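Local coordinates for formimidoylglutamase (Bacillus subtilis, PDB 3M1R), which hydrolyses N-formimidoyl-L-glutamate to L-glutamate and formamide in histidine degradation, as a manganese-dependent enzyme of the arginase family, at residues 171-176 with 201-206. Sequence-based numbering, arbitrary orientation.
Sequences PFRRLL and EAYAKK
A cation-pi stack between Arg173 and Tyr203 joins two helices of the arginase-family alpha/beta fold, 171-178 and 198-206, which precede and follow strand 186-191 of the parallel sheet. Tyr203 spans the distance between the helices, its ring reaching out from the second helix with CG anti to the backbone N (chi1 170°). The Arg173 guanidinium lies over one face of this ring, the two planes 28° apart. The overlap is off-centre: Arg173 CZ stands 4.0 Å from the centroid of the Tyr203 ring, and Arg173 NH1 comes within 3.4 Å of Tyr203 CD1. Arg173 CG lies 3.6 Å from Tyr203 OH, and from there the extended chain carries the guanidinium over the ring. Arg173 NH2 also hydrogen-bonds to the carbonyl oxygen of Val158, next to the metal ligand Asp157, while Tyr203 OH is hydrogen-bonded to Asp177 OD1, so that both side chains of the stack are also held by a polar partner outside it. A leucine at Arg173 would probably leave the Val158 carbonyl without this donor and the tyrosine face without its cation. Leu176 meets the ring at its edge, with CD2 4.3 Å from Tyr203 CE2, and its CB packs 3.4 Å from Tyr203 OH.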
loop_
_atom_site.group_PDB
_atom_site.type_symbol
_atom_site.label_atom_id
_atom_site.label_comp_id
_atom_site.label_asym_id
_atom_site.label_seq_id
_atom_site.Cartn_x
_atom_site.Cartn_y
_atom_site.Cartn_z
ATOM N N PRO D 171 24.008 -6.208 21.788
ATOM C CA PRO D 171 23.642 -6.402 23.197
ATOM C C PRO D 171 24.455 -7.504 23.855
ATOM O O PRO D 171 24.931 -7.336 24.977
ATOM C CB PRO D 171 22.183 -6.856 23.138
ATOM C CG PRO D 171 21.746 -6.689 21.743
ATOM C CD PRO D 171 22.952 -6.688 20.879
ATOM N N PHE D 172 24.612 -8.627 23.163
ATOM C CA PHE D 172 25.222 -9.786 23.801
ATOM C C PHE D 172 26.744 -9.728 23.906
ATOM O O PHE D 172 27.327 -10.348 24.800
ATOM C CB PHE D 172 24.735 -11.087 23.172
ATOM C CG PHE D 172 23.319 -11.381 23.489
ATOM C CD1 PHE D 172 22.313 -11.044 22.600
ATOM C CD2 PHE D 172 22.977 -11.939 24.711
ATOM C CE1 PHE D 172 21.003 -11.294 22.921
ATOM C CE2 PHE D 172 21.672 -12.187 25.026
ATOM C CZ PHE D 172 20.686 -11.863 24.143
ATOM N N ARG D 173 27.382 -8.970 23.023
ATOM C CA ARG D 173 28.808 -8.701 23.186
ATOM C C ARG D 173 29.016 -7.862 24.444
ATOM O O ARG D 173 29.931 -8.108 25.228
ATOM C CB ARG D 173 29.385 -7.983 21.960
ATOM C CG ARG D 173 30.918 -7.977 21.907
ATOM C CD ARG D 173 31.437 -7.441 20.572
ATOM N NE ARG D 173 32.846 -7.768 20.386
ATOM C CZ ARG D 173 33.302 -8.637 19.490
ATOM N NH1 ARG D 173 34.605 -8.869 19.395
ATOM N NH2 ARG D 173 32.457 -9.266 18.683
ATOM N N ARG D 174 28.155 -6.867 24.632
ATOM C CA ARG D 174 28.225 -6.028 25.811
ATOM C C ARG D 174 28.010 -6.871 27.061
ATOM O O ARG D 174 28.756 -6.743 28.027
ATOM C CB ARG D 174 27.203 -4.895 25.740
ATOM C CG ARG D 174 27.749 -3.625 25.100
ATOM C CD ARG D 174 26.739 -2.486 25.147
ATOM N NE ARG D 174 27.400 -1.188 25.041
ATOM C CZ ARG D 174 27.912 -0.527 26.075
ATOM N NH1 ARG D 174 27.839 -1.040 27.299
ATOM N NH2 ARG D 174 28.497 0.650 25.888
ATOM N N LEU D 175 27.000 -7.739 27.034
ATOM C CA LEU D 175 26.727 -8.603 28.174
ATOM C C LEU D 175 27.914 -9.531 28.458
ATOM O O LEU D 175 28.410 -9.560 29.575
ATOM C CB LEU D 175 25.428 -9.396 27.966
ATOM C CG LEU D 175 24.142 -8.572 27.969
ATOM C CD1 LEU D 175 23.031 -9.285 27.217
ATOM C CD2 LEU D 175 23.698 -8.228 29.383
ATOM N N LEU D 176 28.375 -10.273 27.450
ATOM C CA LEU D 176 29.517 -11.182 27.626
ATOM C C LEU D 176 30.800 -10.478 28.087
ATOM O O LEU D 176 31.439 -10.889 29.070
ATOM C CB LEU D 176 29.799 -11.954 26.336
ATOM C CG LEU D 176 29.154 -13.328 26.167
ATOM C CD1 LEU D 176 28.393 -13.715 27.406
ATOM C CD2 LEU D 176 28.247 -13.343 24.979
ATOM N N GLU D 201 30.630 -15.541 14.857
ATOM C CA GLU D 201 30.439 -16.934 15.236
ATOM C C GLU D 201 31.627 -17.368 16.071
ATOM O O GLU D 201 31.466 -18.032 17.093
ATOM C CB GLU D 201 30.318 -17.820 13.997
ATOM C CG GLU D 201 30.114 -19.288 14.288
ATOM C CD GLU D 201 30.352 -20.150 13.062
ATOM O OE1 GLU D 201 29.374 -20.654 12.478
ATOM O OE2 GLU D 201 31.525 -20.321 12.669
ATOM N N ALA D 202 32.829 -16.982 15.641
ATOM C CA ALA D 202 34.023 -17.311 16.409
ATOM C C ALA D 202 33.955 -16.696 17.804
ATOM O O ALA D 202 34.342 -17.323 18.787
ATOM C CB ALA D 202 35.298 -16.846 15.680
ATOM N N TYR D 203 33.465 -15.465 17.889
ATOM C CA TYR D 203 33.436 -14.771 19.167
ATOM C C TYR D 203 32.491 -15.445 20.158
ATOM O O TYR D 203 32.746 -15.444 21.359
ATOM C CB TYR D 203 33.037 -13.308 18.986
ATOM C CG TYR D 203 32.755 -12.622 20.300
ATOM C CD1 TYR D 203 33.720 -11.832 20.918
ATOM C CD2 TYR D 203 31.528 -12.782 20.938
ATOM C CE1 TYR D 203 33.463 -11.208 22.131
ATOM C CE2 TYR D 203 31.264 -12.169 22.150
ATOM C CZ TYR D 203 32.234 -11.382 22.740
ATOM O OH TYR D 203 31.969 -10.764 23.942
ATOM N N ALA D 204 31.396 -16.008 19.651
ATOM C CA ALA D 204 30.437 -16.710 20.498
ATOM C C ALA D 204 30.975 -18.063 20.935
ATOM O O ALA D 204 30.621 -18.570 21.998
ATOM C CB ALA D 204 29.094 -16.869 19.779
ATOM N N LYS D 205 31.830 -18.651 20.111
ATOM C CA LYS D 205 32.418 -19.937 20.450
ATOM C C LYS D 205 33.503 -19.779 21.510
ATOM O O LYS D 205 33.571 -20.552 22.456
ATOM C CB LYS D 205 32.956 -20.643 19.201
ATOM C CG LYS D 205 31.841 -21.109 18.270
ATOM C CD LYS D 205 32.351 -22.083 17.227
ATOM C CE LYS D 205 31.208 -22.649 16.391
ATOM N NZ LYS D 205 31.700 -23.698 15.446
ATOM N N LYS D 206 34.331 -18.756 21.355
ATOM C CA LYS D 206 35.377 -18.461 22.323
ATOM C C LYS D 206 34.732 -18.394 23.698
ATOM O O LYS D 206 35.251 -18.928 24.685
ATOM C CB LYS D 206 36.017 -17.109 21.995
ATOM C CG LYS D 206 37.492 -17.001 22.315
ATOM C CD LYS D 206 38.356 -17.292 21.084
ATOM C CE LYS D 206 38.060 -16.322 19.932
ATOM N NZ LYS D 206 38.956 -16.520 18.745
#